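Local coordinates for DNA repair protein MmcB-related protein (Silicibacter pomeroyi, PDB 3DNX) that is of unknown function but belongs to the MmcB-like DNA repair family of the PDDEXK nuclease clan, and so probably acts on DNA, at residues L24-E33 and D44-W55; S62-W72 and W84-L95. One frame throughout, in Å; residues are numbered along the deposited sequence.

Contact 1: L24-E33 and D44-W55; sequences LRAHGFVSVE and DVMGLGPKGEIW
Glu33 and Asp44 meet near the loop end of an antiparallel beta hairpin made by strands 30-35 and 43-48, the first two strands of the mixed sheet of this PDDEXK-clan protein. A water donates to both Asp44 O and Glu33 OE1. The other oxygen, Glu33 OE2, forms a salt bridge with Arg144 of the second subunit. Val45 CG1 lies anti to the backbone N (chi1 176°), which carries this methyl to 3.8 Å from Ser31 CB. Met46, a selenomethionine, pairs with Val32 through two backbone bonds; Val32 N to Met46 O is 3.0 Å. Gly47 faces Ser31 as a non-hydrogen-bonded pair. Leu24 CD1 lies 4.1 Å from Gly47 CA, on the side where a CB would point, so a larger residue would probably crowd it. Leu48 and Val30 form the other hydrogen-bonded pair, with Leu48 N to Val30 O at 2.8 Å. Their side chains lie alongside each other and point the same way. Leu48 O accepts from Val30 N and from a water that also donates to Gly28 O. Gly28, at positive phi, ends helix 12-26 in a Schellman motif and leads the chain into the first strand. Gly49 begins a type I turn that runs to Gly52. Its CA lies over the centre of the Phe29 ring, a CH-pi contact of 3.5 Å from Gly49 CA to the ring centroid. Pro50 CD approaches the same ring obliquely at CE1. Glu53 OE2 accepts from Lys51 N within the turn. Trp55 is the second residue of strand 54-59, and Leu24 CD2 reaches its CE3 at 3.8 Å. The Phe29 and Trp55 planes are tilted 40° to each other, with Phe29 CZ 3.6 Å from Trp55 CZ2.

Contact 2: S62-W72 and W84-L95; sequences SRADFQADAKW and WAVDMEFPAELL. With NA (sodium ion), chain C.
The short helix 63-68 lies against the end of strand 81-86 and the turns after it; the nearest CA atoms, those of Ser62 and Phe90, are 6.7 Å apart. Phe66 CG is anti to the backbone N (chi1 163°), which sends the ring across to Trp84. The edge of Phe66 meets the face of Trp84 in a T-shaped pair, planes at 82°, with Phe66 CE1 3.7 Å from Trp84 CH2. Leu95 CD2 lies over one face of Phe66, 3.9 Å from the ring centroid. Trp84 sets its own edge on the face of Trp72, with Trp84 CZ2 3.7 Å from Trp72 CG. An alanine at Phe66 is likely to leave a gap beside Trp84, Leu95 and Phe90 and take the Phe66 edge from the Trp84 face. Phe90 brings its edge to Ser62 O and Phe66 CB. Leu94 CD1 covers one face of the Arg63 guanidinium, 3.5 Å from CZ. Asp65 OD2 binds a sodium ion at 2.4 Å, with three waters and Cys59 O. The helix of the beta-alpha-beta unit 54-59, 63-68, 81-86 thus packs on its second strand and the turns that follow, and carries one ligand of the metal site.

In the fold
From the N terminus, helix 12-26 runs into contact 1. That contact closes the hairpin loop between strands 30-35 and 43-48, and also reaches the start of strand 54-59. The chain then follows strand 54-59 through the sheet to helix 63-68, where contact 2 opens. Contact 2 closes the connection from that helix to strand 81-86 and the turns beyond it. The two contacts are in series and neither nests in nor crosses the other. The centres of contacts 1 and 2 are about 21 Å apart. They share one sheet, in which strands 54-59 and 81-86 are neighbours. Contact 1 joins the end of helix 12-26 and strand 30-35 to strands 43-48 and 54-59; contact 2 ties a helix to the sheet's middle.

Contact 1: L24-E33 and D44-W55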
loop_
_atom_site.group_PDB
_atom_site.type_symbol
_atom_site.label_atom_id
_atom_site.label_comp_id
_atom_site.label_asym_id
_atom_site.label_seq_id
_atom_site.Cartn_x
_atom_site.Cartn_y
_atom_site.Cartn_z
ATOM N N LEU A 24 13.235 -6.493 -5.670
ATOM C CA LEU A 24 12.572 -5.240 -6.039
ATOM C C LEU A 24 12.824 -4.171 -4.959
ATOM O O LEU A 24 13.205 -3.054 -5.257
ATOM C CB LEU A 24 11.057 -5.414 -6.196
ATOM C CG LEU A 24 10.637 -6.146 -7.470
ATOM C CD1 LEU A 24 9.120 -6.419 -7.405
ATOM C CD2 LEU A 24 10.978 -5.337 -8.694
ATOM N N ARG A 25 12.681 -4.559 -3.716
ATOM C CA ARG A 25 12.795 -3.597 -2.606
ATOM C C ARG A 25 14.245 -3.056 -2.490
ATOM O O ARG A 25 14.468 -1.851 -2.238
ATOM C CB ARG A 25 12.270 -4.205 -1.309
ATOM C CG ARG A 25 12.355 -3.286 -0.079
ATOM C CD ARG A 25 12.005 -3.994 1.202
ATOM N NE ARG A 25 12.161 -3.011 2.251
ATOM C CZ ARG A 25 11.294 -2.753 3.225
ATOM N NH1 ARG A 25 10.178 -3.468 3.379
ATOM N NH2 ARG A 25 11.580 -1.764 4.071
ATOM N N ALA A 26 15.200 -3.934 -2.675
ATOM C CA ALA A 26 16.648 -3.559 -2.711
ATOM C C ALA A 26 16.948 -2.492 -3.768
ATOM O O ALA A 26 17.887 -1.675 -3.635
ATOM C CB ALA A 26 17.483 -4.786 -2.955
ATOM N N HIS A 27 16.125 -2.455 -4.822
ATOM C CA HIS A 27 16.284 -1.442 -5.862
ATOM C C HIS A 27 15.197 -0.370 -5.935
ATOM O O HIS A 27 14.980 0.217 -7.016
ATOM C CB HIS A 27 16.443 -2.162 -7.168
ATOM C CG HIS A 27 17.733 -2.905 -7.270
ATOM N ND1 HIS A 27 18.928 -2.279 -7.578
ATOM C CD2 HIS A 27 18.028 -4.206 -7.074
ATOM C CE1 HIS A 27 19.892 -3.180 -7.597
ATOM N NE2 HIS A 27 19.371 -4.354 -7.309
ATOM N N GLY A 28 14.582 -0.055 -4.799
ATOM C CA GLY A 28 13.637 1.058 -4.672
ATOM C C GLY A 28 12.218 0.862 -5.192
ATOM O O GLY A 28 11.409 1.803 -5.180
ATOM N N PHE A 29 11.910 -0.364 -5.624
ATOM C CA PHE A 29 10.566 -0.766 -5.957
ATOM C C PHE A 29 9.849 -1.295 -4.703
ATOM O O PHE A 29 10.467 -1.566 -3.658
ATOM C CB PHE A 29 10.574 -1.823 -7.066
ATOM C CG PHE A 29 10.644 -1.250 -8.460
ATOM C CD1 PHE A 29 11.765 -0.512 -8.869
ATOM C CD2 PHE A 29 9.642 -1.519 -9.387
ATOM C CE1 PHE A 29 11.850 -0.005 -10.142
ATOM C CE2 PHE A 29 9.701 -0.985 -10.647
ATOM C CZ PHE A 29 10.815 -0.243 -11.052
ATOM N N VAL A 30 8.525 -1.343 -4.775
ATOM C CA VAL A 30 7.726 -2.056 -3.787
ATOM C C VAL A 30 6.843 -3.035 -4.553
ATOM O O VAL A 30 6.732 -2.947 -5.776
ATOM C CB VAL A 30 6.848 -1.102 -2.946
ATOM C CG1 VAL A 30 7.765 -0.213 -2.017
ATOM C CG2 VAL A 30 5.981 -0.210 -3.838
ATOM N N SER A 31 6.182 -3.917 -3.844
ATOM C CA SER A 31 5.441 -4.984 -4.520
ATOM C C SER A 31 4.280 -5.458 -3.674
ATOM O O SER A 31 4.240 -5.246 -2.456
ATOM C CB SER A 31 6.346 -6.133 -4.878
ATOM O OG SER A 31 6.885 -6.744 -3.700
ATOM N N VAL A 32 3.323 -6.088 -4.357
ATOM C CA VAL A 32 2.301 -6.879 -3.716
ATOM C C VAL A 32 2.169 -8.207 -4.458
ATOM O O VAL A 32 2.600 -8.358 -5.614
ATOM C CB VAL A 32 0.896 -6.199 -3.629
ATOM C CG1 VAL A 32 0.965 -4.915 -2.745
ATOM C CG2 VAL A 32 0.273 -5.919 -4.967
ATOM N N GLU A 33 1.546 -9.150 -3.788
ATOM C CA GLU A 33 1.279 -10.426 -4.380
ATOM C C GLU A 33 -0.199 -10.650 -4.707
ATOM O O GLU A 33 -1.114 -10.097 -4.069
ATOM C CB GLU A 33 1.762 -11.539 -3.445
ATOM C CG GLU A 33 3.236 -11.752 -3.403
ATOM C CD GLU A 33 3.611 -13.047 -2.634
ATOM O OE1 GLU A 33 3.040 -14.156 -2.927
ATOM O OE2 GLU A 33 4.499 -12.972 -1.760
ATOM N N ASP A 44 0.984 -12.666 -10.260
ATOM C CA ASP A 44 1.692 -13.233 -9.096
ATOM C C ASP A 44 2.396 -12.164 -8.245
ATOM O O ASP A 44 2.274 -12.171 -7.025
ATOM C CB ASP A 44 2.703 -14.272 -9.570
ATOM C CG ASP A 44 2.035 -15.480 -10.232
ATOM O OD1 ASP A 44 0.861 -15.764 -9.916
ATOM O OD2 ASP A 44 2.728 -16.124 -11.049
ATOM N N VAL A 45 3.108 -11.259 -8.913
ATOM C CA VAL A 45 3.680 -10.106 -8.260
ATOM C C VAL A 45 3.441 -8.880 -9.135
ATOM O O VAL A 45 3.696 -8.905 -10.346
ATOM C CB VAL A 45 5.189 -10.279 -7.974
ATOM C CG1 VAL A 45 5.788 -8.980 -7.368
ATOM C CG2 VAL A 45 5.415 -11.446 -7.021
HETATM N N MSE A 46 2.952 -7.807 -8.501
HETATM C CA MSE A 46 2.993 -6.491 -9.124
HETATM C C MSE A 46 4.052 -5.654 -8.452
HETATM O O MSE A 46 4.061 -5.573 -7.220
HETATM C CB MSE A 46 1.634 -5.790 -9.075
HETATM C CG MSE A 46 1.691 -4.386 -9.788
HETATM SE SE MSE A 46 0.099 -3.362 -9.877
HETATM C CE MSE A 46 0.829 -1.524 -9.629
ATOM N N GLY A 47 4.933 -5.044 -9.259
ATOM C CA GLY A 47 5.949 -4.122 -8.748
ATOM C C GLY A 47 5.607 -2.699 -9.105
ATOM O O GLY A 47 5.108 -2.435 -10.217
ATOM N N LEU A 48 5.846 -1.773 -8.153
ATOM C CA LEU A 48 5.628 -0.370 -8.345
ATOM C C LEU A 48 6.922 0.404 -8.089
ATOM O O LEU A 48 7.520 0.327 -6.987
ATOM C CB LEU A 48 4.516 0.137 -7.429
ATOM C CG LEU A 48 4.233 1.627 -7.428
ATOM C CD1 LEU A 48 3.746 2.097 -8.815
ATOM C CD2 LEU A 48 3.224 2.014 -6.289
ATOM N N GLY A 49 7.340 1.115 -9.123
ATOM C CA GLY A 49 8.591 1.886 -9.140
ATOM C C GLY A 49 8.416 3.255 -8.528
ATOM O O GLY A 49 7.269 3.726 -8.320
ATOM N N PRO A 50 9.539 3.896 -8.162
ATOM C CA PRO A 50 9.410 5.182 -7.436
ATOM C C PRO A 50 8.783 6.320 -8.270
ATOM O O PRO A 50 8.335 7.328 -7.696
ATOM C CB PRO A 50 10.863 5.529 -7.033
ATOM C CG PRO A 50 11.723 4.696 -7.912
ATOM C CD PRO A 50 10.931 3.461 -8.306
ATOM N N LYS A 51 8.739 6.155 -9.588
ATOM C CA LYS A 51 8.122 7.140 -10.476
ATOM C C LYS A 51 6.812 6.602 -11.041
ATOM O O LYS A 51 6.273 7.164 -11.986
ATOM C CB LYS A 51 9.083 7.491 -11.619
ATOM C CG LYS A 51 10.402 8.163 -11.159
ATOM C CD LYS A 51 11.328 8.520 -12.351
ATOM C CE LYS A 51 12.576 7.622 -12.424
ATOM N NZ LYS A 51 13.347 7.650 -11.122
ATOM N N GLY A 52 6.298 5.524 -10.449
ATOM C CA GLY A 52 5.022 4.975 -10.839
ATOM C C GLY A 52 5.082 3.943 -11.954
ATOM O O GLY A 52 4.070 3.591 -12.496
ATOM N N GLU A 53 6.261 3.431 -12.256
ATOM C CA GLU A 53 6.441 2.345 -13.236
ATOM C C GLU A 53 5.705 1.078 -12.706
ATOM O O GLU A 53 5.721 0.798 -11.505
ATOM C CB GLU A 53 7.943 2.078 -13.445
ATOM C CG GLU A 53 8.844 3.348 -13.716
ATOM C CD GLU A 53 9.607 3.893 -12.457
ATOM O OE1 GLU A 53 10.832 4.142 -12.511
ATOM O OE2 GLU A 53 9.014 4.075 -11.411
ATOM N N ILE A 54 4.992 0.366 -13.572
ATOM C CA ILE A 54 4.260 -0.839 -13.160
ATOM C C ILE A 54 4.876 -2.050 -13.881
ATOM O O ILE A 54 4.984 -2.079 -15.112
ATOM C CB ILE A 54 2.723 -0.721 -13.440
ATOM C CG1 ILE A 54 2.109 0.378 -12.563
ATOM C CG2 ILE A 54 1.974 -2.045 -13.126
ATOM C CD1 ILE A 54 0.877 0.989 -13.168
ATOM N N TRP A 55 5.299 -3.034 -13.072
ATOM C CA TRP A 55 5.855 -4.294 -13.530
ATOM C C TRP A 55 4.972 -5.438 -13.094
ATOM O O TRP A 55 4.469 -5.458 -11.979
ATOM C CB TRP A 55 7.224 -4.506 -12.902
ATOM C CG TRP A 55 8.305 -3.616 -13.416
ATOM C CD1 TRP A 55 8.180 -2.504 -14.191
ATOM C CD2 TRP A 55 9.700 -3.754 -13.138
ATOM N NE1 TRP A 55 9.413 -1.924 -14.399
ATOM C CE2 TRP A 55 10.363 -2.684 -13.769
ATOM C CE3 TRP A 55 10.437 -4.652 -12.396
ATOM C CZ2 TRP A 55 11.741 -2.513 -13.707
ATOM C CZ3 TRP A 55 11.832 -4.485 -12.345
ATOM C CH2 TRP A 55 12.446 -3.420 -12.999
HETATM O O HOH W 1 8.574 2.224 -5.411
HETATM O O HOH W 2 2.276 -14.656 -5.738
#

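Contact 2: S62-W72 and W84-L95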
loop_
_atom_site.group_PDB
_atom_site.type_symbol
_atom_site.label_atom_id
_atom_site.label_comp_id
_atom_site.label_asym_id
_atom_site.label_seq_id
_atom_site.Cartn_x
_atom_site.Cartn_y
_atom_site.Cartn_z
ATOM N N SER A 62 7.349 -24.387 -12.201
ATOM C CA SER A 62 7.468 -25.621 -12.993
ATOM C C SER A 62 7.140 -25.315 -14.455
ATOM O O SER A 62 6.441 -24.362 -14.742
ATOM C CB SER A 62 6.446 -26.674 -12.504
ATOM O OG SER A 62 7.060 -27.777 -11.867
ATOM N N ARG A 63 7.596 -26.161 -15.370
ATOM C CA ARG A 63 7.103 -26.140 -16.761
ATOM C C ARG A 63 5.576 -26.216 -16.892
ATOM O O ARG A 63 4.984 -25.534 -17.737
ATOM C CB ARG A 63 7.690 -27.302 -17.536
ATOM C CG ARG A 63 9.089 -27.054 -17.966
ATOM C CD ARG A 63 9.504 -28.083 -18.953
ATOM N NE ARG A 63 8.842 -27.892 -20.246
ATOM C CZ ARG A 63 9.220 -28.490 -21.367
ATOM N NH1 ARG A 63 10.253 -29.320 -21.367
ATOM N NH2 ARG A 63 8.560 -28.266 -22.498
ATOM N N ALA A 64 4.937 -27.038 -16.063
ATOM C CA ALA A 64 3.449 -27.137 -16.065
ATOM C C ALA A 64 2.816 -25.806 -15.653
ATOM O O ALA A 64 1.801 -25.389 -16.229
ATOM C CB ALA A 64 2.979 -28.238 -15.159
ATOM N N ASP A 65 3.424 -25.125 -14.679
ATOM C CA ASP A 65 2.943 -23.841 -14.251
ATOM C C ASP A 65 2.945 -22.869 -15.434
ATOM O O ASP A 65 2.036 -22.032 -15.575
ATOM C CB ASP A 65 3.829 -23.300 -13.122
ATOM C CG ASP A 65 3.116 -22.318 -12.241
ATOM O OD1 ASP A 65 1.872 -22.406 -12.097
ATOM O OD2 ASP A 65 3.805 -21.459 -11.657
ATOM N N PHE A 66 3.979 -22.971 -16.272
ATOM C CA PHE A 66 4.161 -22.071 -17.422
ATOM C C PHE A 66 3.143 -22.450 -18.502
ATOM O O PHE A 66 2.514 -21.587 -19.114
ATOM C CB PHE A 66 5.630 -22.137 -17.933
ATOM C CG PHE A 66 5.826 -21.586 -19.299
ATOM C CD1 PHE A 66 5.603 -20.262 -19.553
ATOM C CD2 PHE A 66 6.254 -22.402 -20.332
ATOM C CE1 PHE A 66 5.758 -19.754 -20.854
ATOM C CE2 PHE A 66 6.447 -21.890 -21.605
ATOM C CZ PHE A 66 6.197 -20.556 -21.856
ATOM N N GLN A 67 2.976 -23.743 -18.708
ATOM C CA GLN A 67 2.010 -24.250 -19.667
ATOM C C GLN A 67 0.575 -23.742 -19.400
ATOM O O GLN A 67 -0.160 -23.410 -20.333
ATOM C CB GLN A 67 2.105 -25.786 -19.714
ATOM C CG GLN A 67 3.483 -26.268 -20.258
ATOM C CD GLN A 67 3.879 -27.703 -19.829
ATOM O OE1 GLN A 67 3.057 -28.461 -19.305
ATOM N NE2 GLN A 67 5.134 -28.081 -20.102
ATOM N N ALA A 68 0.208 -23.648 -18.129
ATOM C CA ALA A 68 -1.086 -23.103 -17.698
ATOM C C ALA A 68 -1.266 -21.569 -17.884
ATOM O O ALA A 68 -2.390 -21.088 -17.903
ATOM C CB ALA A 68 -1.329 -23.478 -16.230
ATOM N N ASP A 69 -0.183 -20.804 -18.012
ATOM C CA ASP A 69 -0.274 -19.337 -18.224
ATOM C C ASP A 69 -0.242 -18.989 -19.753
ATOM O O ASP A 69 0.410 -18.009 -20.167
ATOM C CB ASP A 69 0.899 -18.653 -17.502
ATOM C CG ASP A 69 0.500 -17.393 -16.680
ATOM O OD1 ASP A 69 -0.698 -17.049 -16.513
ATOM O OD2 ASP A 69 1.442 -16.753 -16.148
ATOM N N ALA A 70 -0.948 -19.782 -20.557
ATOM C CA ALA A 70 -1.018 -19.620 -22.036
ATOM C C ALA A 70 -1.535 -18.250 -22.532
ATOM O O ALA A 70 -1.101 -17.758 -23.577
ATOM C CB ALA A 70 -1.849 -20.742 -22.653
ATOM N N LYS A 71 -2.435 -17.630 -21.770
ATOM C CA LYS A 71 -2.973 -16.303 -22.114
ATOM C C LYS A 71 -2.135 -15.139 -21.522
ATOM O O LYS A 71 -2.664 -14.041 -21.359
ATOM C CB LYS A 71 -4.445 -16.168 -21.649
ATOM C CG LYS A 71 -5.377 -17.324 -22.038
ATOM C CD LYS A 71 -5.543 -17.489 -23.566
ATOM C CE LYS A 71 -6.543 -18.595 -23.902
ATOM N NZ LYS A 71 -7.312 -18.382 -25.176
ATOM N N TRP A 72 -0.842 -15.380 -21.254
ATOM C CA TRP A 72 0.049 -14.404 -20.611
ATOM C C TRP A 72 0.142 -13.094 -21.388
ATOM O O TRP A 72 0.407 -12.050 -20.801
ATOM C CB TRP A 72 1.485 -14.976 -20.408
ATOM C CG TRP A 72 2.206 -15.225 -21.693
ATOM C CD1 TRP A 72 2.161 -16.359 -22.460
ATOM C CD2 TRP A 72 3.057 -14.304 -22.393
ATOM N NE1 TRP A 72 2.912 -16.189 -23.608
ATOM C CE2 TRP A 72 3.473 -14.939 -23.592
ATOM C CE3 TRP A 72 3.471 -12.996 -22.146
ATOM C CZ2 TRP A 72 4.297 -14.309 -24.535
ATOM C CZ3 TRP A 72 4.303 -12.369 -23.078
ATOM C CH2 TRP A 72 4.716 -13.030 -24.251
ATOM N N TRP A 84 8.972 -12.853 -16.516
ATOM C CA TRP A 84 8.893 -14.158 -15.875
ATOM C C TRP A 84 9.885 -14.220 -14.730
ATOM O O TRP A 84 10.906 -13.557 -14.782
ATOM C CB TRP A 84 9.191 -15.268 -16.858
ATOM C CG TRP A 84 8.335 -15.253 -18.072
ATOM C CD1 TRP A 84 8.636 -14.677 -19.254
ATOM C CD2 TRP A 84 7.035 -15.847 -18.221
ATOM N NE1 TRP A 84 7.604 -14.879 -20.153
ATOM C CE2 TRP A 84 6.603 -15.572 -19.519
ATOM C CE3 TRP A 84 6.198 -16.579 -17.368
ATOM C CZ2 TRP A 84 5.380 -16.024 -20.002
ATOM C CZ3 TRP A 84 4.980 -17.007 -17.839
ATOM C CH2 TRP A 84 4.578 -16.724 -19.128
ATOM N N ALA A 85 9.556 -14.976 -13.689
ATOM C CA ALA A 85 10.497 -15.306 -12.596
ATOM C C ALA A 85 10.454 -16.834 -12.416
ATOM O O ALA A 85 9.395 -17.406 -12.229
ATOM C CB ALA A 85 10.144 -14.575 -11.288
ATOM N N VAL A 86 11.618 -17.463 -12.521
ATOM C CA VAL A 86 11.788 -18.910 -12.428
ATOM C C VAL A 86 13.035 -19.217 -11.624
ATOM O O VAL A 86 13.901 -18.336 -11.420
ATOM C CB VAL A 86 11.899 -19.556 -13.833
ATOM C CG1 VAL A 86 10.631 -19.258 -14.666
ATOM C CG2 VAL A 86 13.170 -19.117 -14.585
ATOM N N ASP A 87 13.162 -20.460 -11.178
ATOM C CA ASP A 87 14.360 -20.836 -10.489
ATOM C C ASP A 87 15.398 -21.381 -11.489
ATOM O O ASP A 87 15.123 -21.540 -12.679
ATOM C CB ASP A 87 14.042 -21.799 -9.343
ATOM C CG ASP A 87 13.625 -23.190 -9.791
ATOM O OD1 ASP A 87 13.864 -23.661 -10.953
ATOM O OD2 ASP A 87 13.064 -23.866 -8.893
HETATM N N MSE A 88 16.552 -21.735 -10.962
HETATM C CA MSE A 88 17.679 -22.193 -11.779
HETATM C C MSE A 88 17.489 -23.586 -12.386
HETATM O O MSE A 88 18.306 -24.013 -13.234
HETATM C CB MSE A 88 18.990 -22.125 -10.968
HETATM C CG MSE A 88 19.099 -23.084 -9.765
HETATM SE SE MSE A 88 20.589 -22.701 -8.487
HETATM C CE MSE A 88 20.226 -24.232 -7.303
ATOM N N GLU A 89 16.449 -24.318 -11.955
ATOM C CA GLU A 89 16.121 -25.648 -12.522
ATOM C C GLU A 89 15.183 -25.538 -13.728
ATOM O O GLU A 89 15.033 -26.486 -14.482
ATOM C CB GLU A 89 15.431 -26.547 -11.492
ATOM C CG GLU A 89 16.333 -27.248 -10.494
ATOM C CD GLU A 89 15.672 -28.502 -9.920
ATOM O OE1 GLU A 89 14.741 -28.375 -9.094
ATOM O OE2 GLU A 89 16.069 -29.612 -10.325
ATOM N N PHE A 90 14.549 -24.378 -13.896
ATOM C CA PHE A 90 13.627 -24.126 -15.014
ATOM C C PHE A 90 14.359 -24.011 -16.380
ATOM O O PHE A 90 15.427 -23.393 -16.467
ATOM C CB PHE A 90 12.792 -22.872 -14.726
ATOM C CG PHE A 90 11.631 -22.677 -15.666
ATOM C CD1 PHE A 90 10.341 -23.040 -15.284
ATOM C CD2 PHE A 90 11.822 -22.160 -16.935
ATOM C CE1 PHE A 90 9.254 -22.872 -16.157
ATOM C CE2 PHE A 90 10.739 -22.001 -17.834
ATOM C CZ PHE A 90 9.452 -22.363 -17.430
ATOM N N PRO A 91 13.788 -24.603 -17.461
ATOM C CA PRO A 91 14.363 -24.458 -18.821
ATOM C C PRO A 91 14.023 -23.065 -19.391
ATOM O O PRO A 91 13.108 -22.902 -20.218
ATOM C CB PRO A 91 13.673 -25.609 -19.614
ATOM C CG PRO A 91 12.370 -25.668 -18.982
ATOM C CD PRO A 91 12.571 -25.433 -17.499
ATOM N N ALA A 92 14.761 -22.058 -18.914
ATOM C CA ALA A 92 14.519 -20.666 -19.232
ATOM C C ALA A 92 14.470 -20.308 -20.729
ATOM O O ALA A 92 13.785 -19.354 -21.107
ATOM C CB ALA A 92 15.602 -19.759 -18.491
ATOM N N GLU A 93 15.163 -21.062 -21.574
ATOM C CA GLU A 93 15.179 -20.834 -23.030
ATOM C C GLU A 93 13.830 -21.010 -23.700
ATOM O O GLU A 93 13.604 -20.509 -24.794
ATOM C CB GLU A 93 16.196 -21.753 -23.714
ATOM C CG GLU A 93 17.664 -21.287 -23.544
ATOM C CD GLU A 93 18.708 -22.138 -24.177
ATOM O OE1 GLU A 93 18.432 -23.138 -24.938
ATOM O OE2 GLU A 93 19.897 -21.815 -23.932
ATOM N N LEU A 94 12.959 -21.754 -23.049
ATOM C CA LEU A 94 11.591 -22.000 -23.538
ATOM C C LEU A 94 10.663 -20.834 -23.297
ATOM O O LEU A 94 9.596 -20.795 -23.875
ATOM C CB LEU A 94 11.017 -23.266 -22.891
ATOM C CG LEU A 94 11.813 -24.552 -23.214
ATOM C CD1 LEU A 94 10.991 -25.781 -22.803
ATOM C CD2 LEU A 94 12.289 -24.696 -24.687
ATOM N N LEU A 95 11.052 -19.880 -22.439
ATOM C CA LEU A 95 10.189 -18.721 -22.195
ATOM C C LEU A 95 10.237 -17.770 -23.427
ATOM O O LEU A 95 11.251 -17.708 -24.148
ATOM C CB LEU A 95 10.567 -17.987 -20.927
ATOM C CG LEU A 95 10.523 -18.782 -19.638
ATOM C CD1 LEU A 95 11.328 -18.096 -18.421
ATOM C CD2 LEU A 95 9.068 -19.020 -19.279
HETATM NA NA NA C . 2.892 -19.729 -10.241
HETATM O O HOH W 3 0.941 -20.994 -10.262
HETATM O O HOH W 4 2.797 -18.512 -8.371
HETATM O O HOH W 5 1.883 -18.277 -11.762
#